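Local atomic coordinates of type VI secretion system-associated protein TagF (Pseudomonas aeruginosa PAO1, PDB entry 2QNU), a protein that is associated with the type VI secretion system and probably takes part in controlling it, although its precise molecular role is not established here. Residues 32-43 / 201-211; 54-63 / 180-191. All coordinates share one frame; numbering follows the deposited sequence.

Interactions 1 and 2 lie with their centres about 14 Å apart and stack as two layers of one fold. Interaction 2 pairs strands 58-62 and 180-185, neighbours inside the antiparallel sheet; interaction 1 packs helix 23-44 against residues 201-211, the connection that leaves strand 194-199, outermost on that side of the chain's own sheet. Along the chain, the segments of interaction 2 are nested between those of interaction 1. The layers meet directly: Trp-32 CH2 lies 3.5 Å from Trp-183 CH2, and Phe-210 O probably accepts a hydrogen bond from Trp-58 NE1. Helix, connection and sheet thus share one aromatic core, which ties segments of the TagF N-terminal family region to parts of the chain much later in sequence.

Interaction 1: residues 32-43 / 201-211; sequences WLASGMRASQDE and LPPAPAFGRFL
Leu-201 lays CB and CD1 against the pyrrole side of Trp-32, where the loop after strand 194-199 packs on helix 23-44 before turning into the short helix 209-212. Pro-202 grips the same indole twice. Trp-32 NE1 donates to Pro-202 O, 2.8 Å away, in the carbonyl plane on a lone pair and within the plane of the indole, while Pro-202 CG sits 3.6 Å from Trp-32 CZ2; the in-plane bond helps to hold the rotation of the indole. Ala-204 packs its CB on Ser-35 CB and the helix backbone, and its O lies 3.5 Å from Ala-39 CB. Pro-205 puts CB beside the Glu-43 carboxylate. Phe-207, with CG anti to N (chi1 -161°), reaches the helix at Gly-36, where the backbone lies over one ring face. The ring edge turns to the face of Trp-32 in a T-shaped pair with planes at 69°, and the selenium of Met-37 approaches obliquely as a Met-aromatic contact. Gly-208 N donates to a water that in turn donates to Ala-204 O and Glu-43 OE1. Phe-210 closes on the indole, its CE2 4.1 Å from Trp-32 CZ2. Leu-211 finishes the contact with CD1 3.9 Å from Ser-40 CB.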
loop_
_atom_site.group_PDB
_atom_site.type_symbol
_atom_site.label_atom_id
_atom_site.label_comp_id
_atom_site.label_asym_id
_atom_site.label_seq_id
_atom_site.Cartn_x
_atom_site.Cartn_y
_atom_site.Cartn_z
ATOM N N TRP B 32 13.566 21.942 -1.473
ATOM C CA TRP B 32 13.634 20.748 -0.668
ATOM C C TRP B 32 15.077 20.203 -0.672
ATOM O O TRP B 32 15.548 19.794 0.361
ATOM C CB TRP B 32 12.610 19.647 -1.098
ATOM C CG TRP B 32 12.830 18.305 -0.373
ATOM C CD1 TRP B 32 12.504 17.984 0.911
ATOM C CD2 TRP B 32 13.546 17.183 -0.896
ATOM N NE1 TRP B 32 12.938 16.718 1.221
ATOM C CE2 TRP B 32 13.590 16.207 0.115
ATOM C CE3 TRP B 32 14.184 16.939 -2.112
ATOM C CZ2 TRP B 32 14.196 14.971 -0.073
ATOM C CZ3 TRP B 32 14.794 15.702 -2.319
ATOM C CH2 TRP B 32 14.808 14.735 -1.309
ATOM N N LEU B 33 15.766 20.149 -1.812
ATOM C CA LEU B 33 17.181 19.664 -1.805
ATOM C C LEU B 33 18.070 20.566 -1.012
ATOM O O LEU B 33 18.833 20.097 -0.203
ATOM C CB LEU B 33 17.778 19.597 -3.215
ATOM C CG LEU B 33 17.261 18.470 -4.049
ATOM C CD1 LEU B 33 17.693 18.696 -5.480
ATOM C CD2 LEU B 33 17.751 17.167 -3.542
ATOM N N ALA B 34 17.938 21.864 -1.217
ATOM C CA ALA B 34 18.724 22.820 -0.486
ATOM C C ALA B 34 18.597 22.733 1.045
ATOM O O ALA B 34 19.602 22.880 1.758
ATOM C CB ALA B 34 18.383 24.213 -0.958
ATOM N N SER B 35 17.372 22.529 1.549
ATOM C CA SER B 35 17.107 22.393 2.998
ATOM C C SER B 35 17.781 21.155 3.533
ATOM O O SER B 35 18.326 21.145 4.647
ATOM C CB SER B 35 15.564 22.251 3.275
ATOM O OG SER B 35 14.827 23.285 2.642
ATOM N N GLY B 36 17.678 20.092 2.748
ATOM C CA GLY B 36 18.268 18.804 3.053
ATOM C C GLY B 36 19.789 18.883 3.086
ATOM O O GLY B 36 20.426 18.235 3.921
HETATM N N MSE B 37 20.359 19.614 2.122
HETATM C CA MSE B 37 21.796 19.708 1.952
HETATM C C MSE B 37 22.341 20.413 3.188
HETATM O O MSE B 37 23.198 19.902 3.871
HETATM C CB MSE B 37 22.152 20.503 0.680
HETATM C CG MSE B 37 21.885 19.772 -0.666
HETATM SE SE MSE B 37 23.175 18.247 -1.013
HETATM C CE MSE B 37 24.599 19.483 -1.589
ATOM N N ARG B 38 21.765 21.567 3.485
ATOM C CA ARG B 38 22.104 22.375 4.655
ATOM C C ARG B 38 21.924 21.585 5.951
ATOM O O ARG B 38 22.835 21.565 6.777
ATOM C CB ARG B 38 21.277 23.636 4.601
ATOM C CG ARG B 38 21.557 24.698 5.665
ATOM C CD ARG B 38 22.954 25.361 5.486
ATOM N NE ARG B 38 23.907 24.725 6.395
ATOM C CZ ARG B 38 25.161 24.410 6.099
ATOM N NH1 ARG B 38 25.708 24.702 4.910
ATOM N NH2 ARG B 38 25.900 23.814 7.023
ATOM N N ALA B 39 20.810 20.890 6.156
ATOM C CA ALA B 39 20.674 20.121 7.408
ATOM C C ALA B 39 21.679 18.970 7.497
ATOM O O ALA B 39 22.298 18.781 8.527
ATOM C CB ALA B 39 19.252 19.585 7.596
ATOM N N SER B 40 21.853 18.204 6.413
ATOM C CA SER B 40 22.864 17.093 6.391
ATOM C C SER B 40 24.258 17.657 6.680
ATOM O O SER B 40 24.984 17.122 7.514
ATOM C CB SER B 40 22.830 16.355 5.063
ATOM O OG SER B 40 23.156 17.278 4.025
ATOM N N GLN B 41 24.596 18.782 6.055
ATOM C CA GLN B 41 25.845 19.479 6.347
ATOM C C GLN B 41 26.008 19.864 7.824
ATOM O O GLN B 41 27.051 19.629 8.394
ATOM C CB GLN B 41 26.027 20.703 5.428
ATOM C CG GLN B 41 26.338 20.257 3.977
ATOM C CD GLN B 41 26.192 21.353 2.925
ATOM O OE1 GLN B 41 25.866 22.487 3.224
ATOM N NE2 GLN B 41 26.413 20.989 1.659
ATOM N N ASP B 42 24.992 20.454 8.439
ATOM C CA ASP B 42 25.085 20.821 9.856
ATOM C C ASP B 42 25.255 19.582 10.756
ATOM O O ASP B 42 25.976 19.620 11.762
ATOM C CB ASP B 42 23.829 21.532 10.336
ATOM C CG ASP B 42 23.684 22.905 9.806
ATOM O OD1 ASP B 42 24.635 23.479 9.278
ATOM O OD2 ASP B 42 22.573 23.444 9.954
ATOM N N GLU B 43 24.531 18.520 10.425
ATOM C CA GLU B 43 24.542 17.297 11.232
ATOM C C GLU B 43 25.862 16.537 11.150
ATOM O O GLU B 43 26.380 16.047 12.161
ATOM C CB GLU B 43 23.405 16.369 10.806
ATOM C CG GLU B 43 22.083 16.674 11.557
ATOM C CD GLU B 43 20.799 16.416 10.712
ATOM O OE1 GLU B 43 20.827 15.615 9.739
ATOM O OE2 GLU B 43 19.773 17.076 11.032
ATOM N N LEU B 201 7.302 14.424 1.848
ATOM C CA LEU B 201 8.738 14.539 1.503
ATOM C C LEU B 201 9.518 14.246 2.724
ATOM O O LEU B 201 9.053 14.547 3.813
ATOM C CB LEU B 201 9.121 15.941 1.046
ATOM C CG LEU B 201 8.428 16.435 -0.231
ATOM C CD1 LEU B 201 8.680 17.893 -0.512
ATOM C CD2 LEU B 201 8.786 15.584 -1.369
ATOM N N PRO B 202 10.732 13.681 2.542
ATOM C CA PRO B 202 11.618 13.541 3.701
ATOM C C PRO B 202 11.810 14.904 4.399
ATOM O O PRO B 202 12.024 15.920 3.770
ATOM C CB PRO B 202 12.902 12.999 3.107
ATOM C CG PRO B 202 12.484 12.422 1.760
ATOM C CD PRO B 202 11.317 13.157 1.293
ATOM N N PRO B 203 11.637 14.926 5.711
ATOM C CA PRO B 203 11.999 16.145 6.430
ATOM C C PRO B 203 13.502 16.444 6.274
ATOM O O PRO B 203 14.317 15.505 6.141
ATOM C CB PRO B 203 11.640 15.850 7.882
ATOM C CG PRO B 203 11.473 14.455 7.986
ATOM C CD PRO B 203 11.139 13.864 6.597
ATOM N N ALA B 204 13.843 17.724 6.296
ATOM C CA ALA B 204 15.228 18.158 6.062
ATOM C C ALA B 204 16.223 17.403 6.962
ATOM O O ALA B 204 17.211 16.924 6.477
ATOM C CB ALA B 204 15.364 19.625 6.216
ATOM N N PRO B 205 15.938 17.269 8.265
ATOM C CA PRO B 205 16.877 16.493 9.104
ATOM C C PRO B 205 16.958 15.025 8.763
ATOM O O PRO B 205 17.771 14.327 9.344
ATOM C CB PRO B 205 16.334 16.683 10.525
ATOM C CG PRO B 205 15.408 17.939 10.427
ATOM C CD PRO B 205 14.836 17.858 9.064
ATOM N N ALA B 206 16.089 14.543 7.896
ATOM C CA ALA B 206 16.162 13.153 7.379
ATOM C C ALA B 206 17.000 13.002 6.114
ATOM O O ALA B 206 17.382 11.869 5.740
ATOM C CB ALA B 206 14.750 12.583 7.113
ATOM N N PHE B 207 17.269 14.126 5.444
ATOM C CA PHE B 207 18.164 14.102 4.255
ATOM C C PHE B 207 19.464 13.262 4.378
ATOM O O PHE B 207 19.772 12.399 3.507
ATOM C CB PHE B 207 18.532 15.499 3.810
ATOM C CG PHE B 207 19.035 15.545 2.374
ATOM C CD1 PHE B 207 18.140 15.527 1.300
ATOM C CD2 PHE B 207 20.392 15.572 2.103
ATOM C CE1 PHE B 207 18.601 15.588 0.015
ATOM C CE2 PHE B 207 20.850 15.604 0.810
ATOM C CZ PHE B 207 19.961 15.607 -0.240
ATOM N N GLY B 208 20.199 13.518 5.459
ATOM C CA GLY B 208 21.324 12.719 5.849
ATOM C C GLY B 208 21.271 11.205 5.685
ATOM O O GLY B 208 22.312 10.594 5.378
ATOM N N ARG B 209 20.108 10.591 5.908
ATOM C CA ARG B 209 19.950 9.148 5.845
ATOM C C ARG B 209 20.153 8.661 4.411
ATOM O O ARG B 209 20.619 7.548 4.216
ATOM C CB ARG B 209 18.558 8.672 6.398
ATOM C CG ARG B 209 18.514 8.724 7.960
ATOM C CD ARG B 209 17.590 9.757 8.707
ATOM N NE ARG B 209 16.232 9.285 8.723
ATOM C CZ ARG B 209 15.172 9.766 9.399
ATOM N NH1 ARG B 209 15.203 10.755 10.301
ATOM N NH2 ARG B 209 14.018 9.177 9.150
ATOM N N PHE B 210 19.860 9.508 3.437
ATOM C CA PHE B 210 20.183 9.175 2.023
ATOM C C PHE B 210 21.707 9.086 1.775
ATOM O O PHE B 210 22.119 8.579 0.721
ATOM C CB PHE B 210 19.690 10.250 1.067
ATOM C CG PHE B 210 18.201 10.314 0.926
ATOM C CD1 PHE B 210 17.483 9.221 0.461
ATOM C CD2 PHE B 210 17.521 11.495 1.236
ATOM C CE1 PHE B 210 16.076 9.307 0.297
ATOM C CE2 PHE B 210 16.106 11.585 1.103
ATOM C CZ PHE B 210 15.402 10.481 0.665
ATOM N N LEU B 211 22.503 9.675 2.675
ATOM C CA LEU B 211 23.988 9.724 2.512
ATOM C C LEU B 211 24.650 8.705 3.400
ATOM O O LEU B 211 25.652 8.165 3.016
ATOM C CB LEU B 211 24.597 11.114 2.716
ATOM C CG LEU B 211 23.823 12.352 2.232
ATOM C CD1 LEU B 211 24.450 13.663 2.717
ATOM C CD2 LEU B 211 23.628 12.402 0.757
HETATM O O HOH W 1 19.718 15.742 7.268
#

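Interaction 2: residues 54-63 / 180-191. With ACT (acetate ion), chain F.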
loop_
_atom_site.group_PDB
_atom_site.type_symbol
_atom_site.label_atom_id
_atom_site.label_comp_id
_atom_site.label_asym_id
_atom_site.label_seq_id
_atom_site.Cartn_x
_atom_site.Cartn_y
_atom_site.Cartn_z
ATOM N N THR B 54 30.090 9.420 -1.831
ATOM C CA THR B 54 29.951 7.999 -2.055
ATOM C C THR B 54 28.555 7.456 -1.826
ATOM O O THR B 54 28.402 6.235 -1.674
ATOM C CB THR B 54 30.864 7.237 -1.117
ATOM O OG1 THR B 54 30.513 7.598 0.228
ATOM C CG2 THR B 54 32.341 7.585 -1.402
ATOM N N SER B 55 27.564 8.353 -1.692
ATOM C CA SER B 55 26.216 7.990 -1.390
ATOM C C SER B 55 25.536 7.457 -2.672
ATOM O O SER B 55 25.982 7.748 -3.795
ATOM C CB SER B 55 25.445 9.194 -0.847
ATOM O OG SER B 55 25.461 10.256 -1.775
ATOM N N PRO B 56 24.456 6.670 -2.509
ATOM C CA PRO B 56 23.731 6.099 -3.646
ATOM C C PRO B 56 23.042 7.050 -4.585
ATOM O O PRO B 56 22.785 8.248 -4.315
ATOM C CB PRO B 56 22.642 5.253 -2.992
ATOM C CG PRO B 56 23.201 4.948 -1.648
ATOM C CD PRO B 56 23.874 6.226 -1.240
ATOM N N LEU B 57 22.742 6.471 -5.741
ATOM C CA LEU B 57 21.783 7.071 -6.630
ATOM C C LEU B 57 20.439 6.528 -6.137
ATOM O O LEU B 57 20.321 5.288 -5.883
ATOM C CB LEU B 57 22.055 6.651 -8.078
ATOM C CG LEU B 57 23.170 7.472 -8.766
ATOM C CD1 LEU B 57 24.570 7.124 -8.208
ATOM C CD2 LEU B 57 23.100 7.259 -10.242
ATOM N N TRP B 58 19.487 7.464 -5.902
ATOM C CA TRP B 58 18.165 7.126 -5.455
ATOM C C TRP B 58 17.140 7.331 -6.565
ATOM O O TRP B 58 16.955 8.383 -7.100
ATOM C CB TRP B 58 17.815 7.933 -4.224
ATOM C CG TRP B 58 18.671 7.590 -3.076
ATOM C CD1 TRP B 58 19.698 8.321 -2.590
ATOM C CD2 TRP B 58 18.545 6.459 -2.238
ATOM N NE1 TRP B 58 20.263 7.690 -1.498
ATOM C CE2 TRP B 58 19.553 6.558 -1.244
ATOM C CE3 TRP B 58 17.636 5.403 -2.173
ATOM C CZ2 TRP B 58 19.712 5.610 -0.250
ATOM C CZ3 TRP B 58 17.821 4.442 -1.221
ATOM C CH2 TRP B 58 18.859 4.546 -0.274
ATOM N N ARG B 59 16.493 6.254 -6.893
ATOM C CA ARG B 59 15.307 6.261 -7.738
ATOM C C ARG B 59 14.131 6.679 -6.818
ATOM O O ARG B 59 14.145 6.361 -5.660
ATOM C CB ARG B 59 15.058 4.856 -8.211
ATOM C CG ARG B 59 16.222 4.249 -8.938
ATOM C CD ARG B 59 16.103 2.771 -9.110
ATOM N NE ARG B 59 17.339 2.213 -9.696
ATOM C CZ ARG B 59 17.505 0.931 -10.021
ATOM N NH1 ARG B 59 16.502 0.077 -9.916
ATOM N NH2 ARG B 59 18.647 0.512 -10.524
ATOM N N PHE B 60 13.179 7.428 -7.346
ATOM C CA PHE B 60 12.071 7.858 -6.568
ATOM C C PHE B 60 10.751 7.939 -7.341
ATOM O O PHE B 60 10.717 8.125 -8.544
ATOM C CB PHE B 60 12.377 9.220 -5.939
ATOM C CG PHE B 60 12.615 10.320 -6.943
ATOM C CD1 PHE B 60 11.553 11.034 -7.500
ATOM C CD2 PHE B 60 13.908 10.679 -7.296
ATOM C CE1 PHE B 60 11.787 12.052 -8.405
ATOM C CE2 PHE B 60 14.157 11.668 -8.205
ATOM C CZ PHE B 60 13.133 12.363 -8.770
ATOM N N ALA B 61 9.674 7.838 -6.565
ATOM C CA ALA B 61 8.338 8.188 -6.997
ATOM C C ALA B 61 7.630 8.976 -5.898
ATOM O O ALA B 61 7.530 8.540 -4.736
ATOM C CB ALA B 61 7.600 6.969 -7.307
ATOM N N ILE B 62 7.213 10.162 -6.281
ATOM C CA ILE B 62 6.623 11.156 -5.404
ATOM C C ILE B 62 5.170 11.450 -5.795
ATOM O O ILE B 62 4.862 11.760 -6.932
ATOM C CB ILE B 62 7.445 12.390 -5.447
ATOM C CG1 ILE B 62 8.877 11.996 -4.913
ATOM C CG2 ILE B 62 6.777 13.536 -4.657
ATOM C CD1 ILE B 62 9.890 13.062 -5.081
ATOM N N ALA B 63 4.292 11.363 -4.809
ATOM C CA ALA B 63 2.839 11.657 -5.017
ATOM C C ALA B 63 2.560 13.076 -5.504
ATOM O O ALA B 63 3.338 14.017 -5.242
ATOM C CB ALA B 63 2.060 11.398 -3.727
ATOM N N ALA B 180 2.743 10.239 -0.433
ATOM C CA ALA B 180 4.037 9.651 0.004
ATOM C C ALA B 180 5.146 9.854 -0.994
ATOM O O ALA B 180 4.882 10.112 -2.187
ATOM C CB ALA B 180 3.892 8.138 0.264
ATOM N N SER B 181 6.397 9.682 -0.510
ATOM C CA SER B 181 7.533 9.566 -1.413
ATOM C C SER B 181 8.239 8.225 -1.129
ATOM O O SER B 181 8.410 7.831 0.067
ATOM C CB SER B 181 8.432 10.780 -1.244
ATOM O OG SER B 181 8.957 10.838 0.062
ATOM N N HIS B 182 8.543 7.500 -2.208
ATOM C CA HIS B 182 9.277 6.250 -2.171
ATOM C C HIS B 182 10.652 6.489 -2.843
ATOM O O HIS B 182 10.767 7.215 -3.837
ATOM C CB HIS B 182 8.539 5.130 -2.905
ATOM C CG HIS B 182 7.373 4.559 -2.137
ATOM N ND1 HIS B 182 6.109 5.095 -2.180
ATOM C CD2 HIS B 182 7.319 3.531 -1.258
ATOM C CE1 HIS B 182 5.320 4.412 -1.366
ATOM N NE2 HIS B 182 6.026 3.437 -0.807
ATOM N N TRP B 183 11.655 5.850 -2.285
ATOM C CA TRP B 183 13.060 6.054 -2.660
ATOM C C TRP B 183 13.685 4.689 -2.586
ATOM O O TRP B 183 13.482 3.982 -1.570
ATOM C CB TRP B 183 13.710 6.951 -1.640
ATOM C CG TRP B 183 12.991 8.200 -1.416
ATOM C CD1 TRP B 183 11.940 8.406 -0.504
ATOM C CD2 TRP B 183 13.232 9.451 -2.035
ATOM N NE1 TRP B 183 11.533 9.714 -0.563
ATOM C CE2 TRP B 183 12.290 10.377 -1.493
ATOM C CE3 TRP B 183 14.153 9.902 -3.012
ATOM C CZ2 TRP B 183 12.236 11.697 -1.901
ATOM C CZ3 TRP B 183 14.093 11.206 -3.422
ATOM C CH2 TRP B 183 13.171 12.112 -2.847
ATOM N N TRP B 184 14.315 4.245 -3.682
ATOM C CA TRP B 184 14.896 2.905 -3.700
ATOM C C TRP B 184 16.101 2.861 -4.638
ATOM O O TRP B 184 16.333 3.792 -5.394
ATOM C CB TRP B 184 13.890 1.845 -4.082
ATOM C CG TRP B 184 13.458 1.855 -5.526
ATOM C CD1 TRP B 184 13.876 1.024 -6.478
ATOM C CD2 TRP B 184 12.492 2.729 -6.137
ATOM N NE1 TRP B 184 13.258 1.322 -7.695
ATOM C CE2 TRP B 184 12.415 2.384 -7.490
ATOM C CE3 TRP B 184 11.700 3.790 -5.670
ATOM C CZ2 TRP B 184 11.594 3.032 -8.353
ATOM C CZ3 TRP B 184 10.881 4.432 -6.546
ATOM C CH2 TRP B 184 10.837 4.067 -7.873
ATOM N N GLY B 185 16.845 1.762 -4.584
ATOM C CA GLY B 185 17.919 1.557 -5.521
ATOM C C GLY B 185 18.939 0.545 -5.074
ATOM O O GLY B 185 18.671 -0.249 -4.171
ATOM N N ARG B 186 20.098 0.565 -5.754
ATOM C CA ARG B 186 21.159 -0.467 -5.555
ATOM C C ARG B 186 21.971 -0.238 -4.289
ATOM O O ARG B 186 22.626 -1.147 -3.794
ATOM C CB ARG B 186 22.127 -0.514 -6.731
ATOM C CG ARG B 186 21.490 -0.767 -8.044
ATOM C CD ARG B 186 22.526 -0.856 -9.236
ATOM N NE ARG B 186 21.978 -1.771 -10.223
ATOM C CZ ARG B 186 21.549 -1.429 -11.423
ATOM N NH1 ARG B 186 21.673 -0.196 -11.913
ATOM N NH2 ARG B 186 21.058 -2.357 -12.171
ATOM N N GLY B 187 21.884 0.946 -3.713
ATOM C CA GLY B 187 22.680 1.212 -2.509
ATOM C C GLY B 187 24.125 1.573 -2.806
ATOM O O GLY B 187 24.439 2.048 -3.888
ATOM N N SER B 188 24.987 1.373 -1.820
ATOM C CA SER B 188 26.407 1.694 -1.896
ATOM C C SER B 188 27.116 0.726 -0.944
ATOM O O SER B 188 26.456 -0.040 -0.209
ATOM C CB SER B 188 26.663 3.125 -1.413
ATOM O OG SER B 188 26.331 3.222 -0.010
ATOM N N ALA B 189 28.444 0.737 -0.939
ATOM C CA ALA B 189 29.157 0.045 0.109
ATOM C C ALA B 189 28.552 0.295 1.532
ATOM O O ALA B 189 28.572 -0.592 2.368
ATOM C CB ALA B 189 30.610 0.487 0.102
ATOM N N ARG B 190 27.987 1.463 1.785
ATOM C CA ARG B 190 27.511 1.790 3.139
ATOM C C ARG B 190 25.998 1.602 3.420
ATOM O O ARG B 190 25.595 1.444 4.566
ATOM C CB ARG B 190 27.889 3.237 3.468
ATOM C CG ARG B 190 29.344 3.506 3.282
ATOM C CD ARG B 190 29.925 4.304 4.474
ATOM N NE ARG B 190 30.111 5.741 4.198
ATOM C CZ ARG B 190 29.631 6.759 4.927
ATOM N NH1 ARG B 190 28.865 6.568 6.015
ATOM N NH2 ARG B 190 29.927 7.997 4.544
ATOM N N ILE B 191 25.186 1.621 2.390
ATOM C CA ILE B 191 23.740 1.513 2.519
ATOM C C ILE B 191 23.288 0.329 1.682
ATOM O O ILE B 191 23.547 0.287 0.454
ATOM C CB ILE B 191 23.128 2.810 2.001
ATOM C CG1 ILE B 191 23.771 4.017 2.703
ATOM C CG2 ILE B 191 21.676 2.810 2.174
ATOM C CD1 ILE B 191 23.099 5.345 2.361
HETATM C C ACT F . 6.321 1.000 1.275
HETATM O O ACT F . 7.482 1.495 1.062
HETATM O OXT ACT F . 5.276 1.560 0.767
HETATM C CH3 ACT F . 6.214 -0.174 2.125
HETATM O O HOH W 2 20.805 2.952 -7.447
HETATM O O HOH W 3 20.014 3.413 -3.883
HETATM O O HOH W 4 23.488 3.543 -6.130
HETATM O O HOH W 5 13.546 0.303 -10.393
HETATM O O HOH W 6 5.245 7.336 -3.677
#
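Arg-59 and Trp-184 face each other as a hydrogen-bonded pair of two antiparallel strands, 58-62 and 180-185, within the central sheet. Two backbone bonds link them; two more join Ala-61 with His-182, and Ala-63 N to Ala-180 O ends the ladder. On the face bearing Arg-59 and Trp-184, chi1 of 71° sets CG of Trp-184 between that residue's backbone N and carbonyl carbon and folds the indole over the neighbouring strand. Arg-59 CB then stands over the six-membered ring in a CH-pi contact, 3.9 Å from its centroid, and the extended arginine chain crosses the indole at about a right angle. The Phe-60 and Trp-183 side chains occupy the other face, where Phe-60 CB lies over the Trp-183 ring and Ile-62 CD1 approaches CH2 of that indole. Beyond the strands, Pro-56 CD packs 3.8 Å from Ile-191 CD1, and three waters bridge Leu-57 to Arg-186 and Gly-187.

Further out, Glu-116 forms salt bridges with both Arg-59 and Arg-186, which probably offsets the closeness of the two guanidiniums. Ser-188 OG accepts from the backbone N of Arg-190, an ST turn, and of Ile-191, an ST motif. Trp-183 NE1 donates to Ser-181 OG, which also bonds Gly-200 O. On the face shared with Ala-61, His-182 NE2 donates almost straight (173°) to OXT of an acetate, probably from the crystallisation liquor, at 2.6 Å.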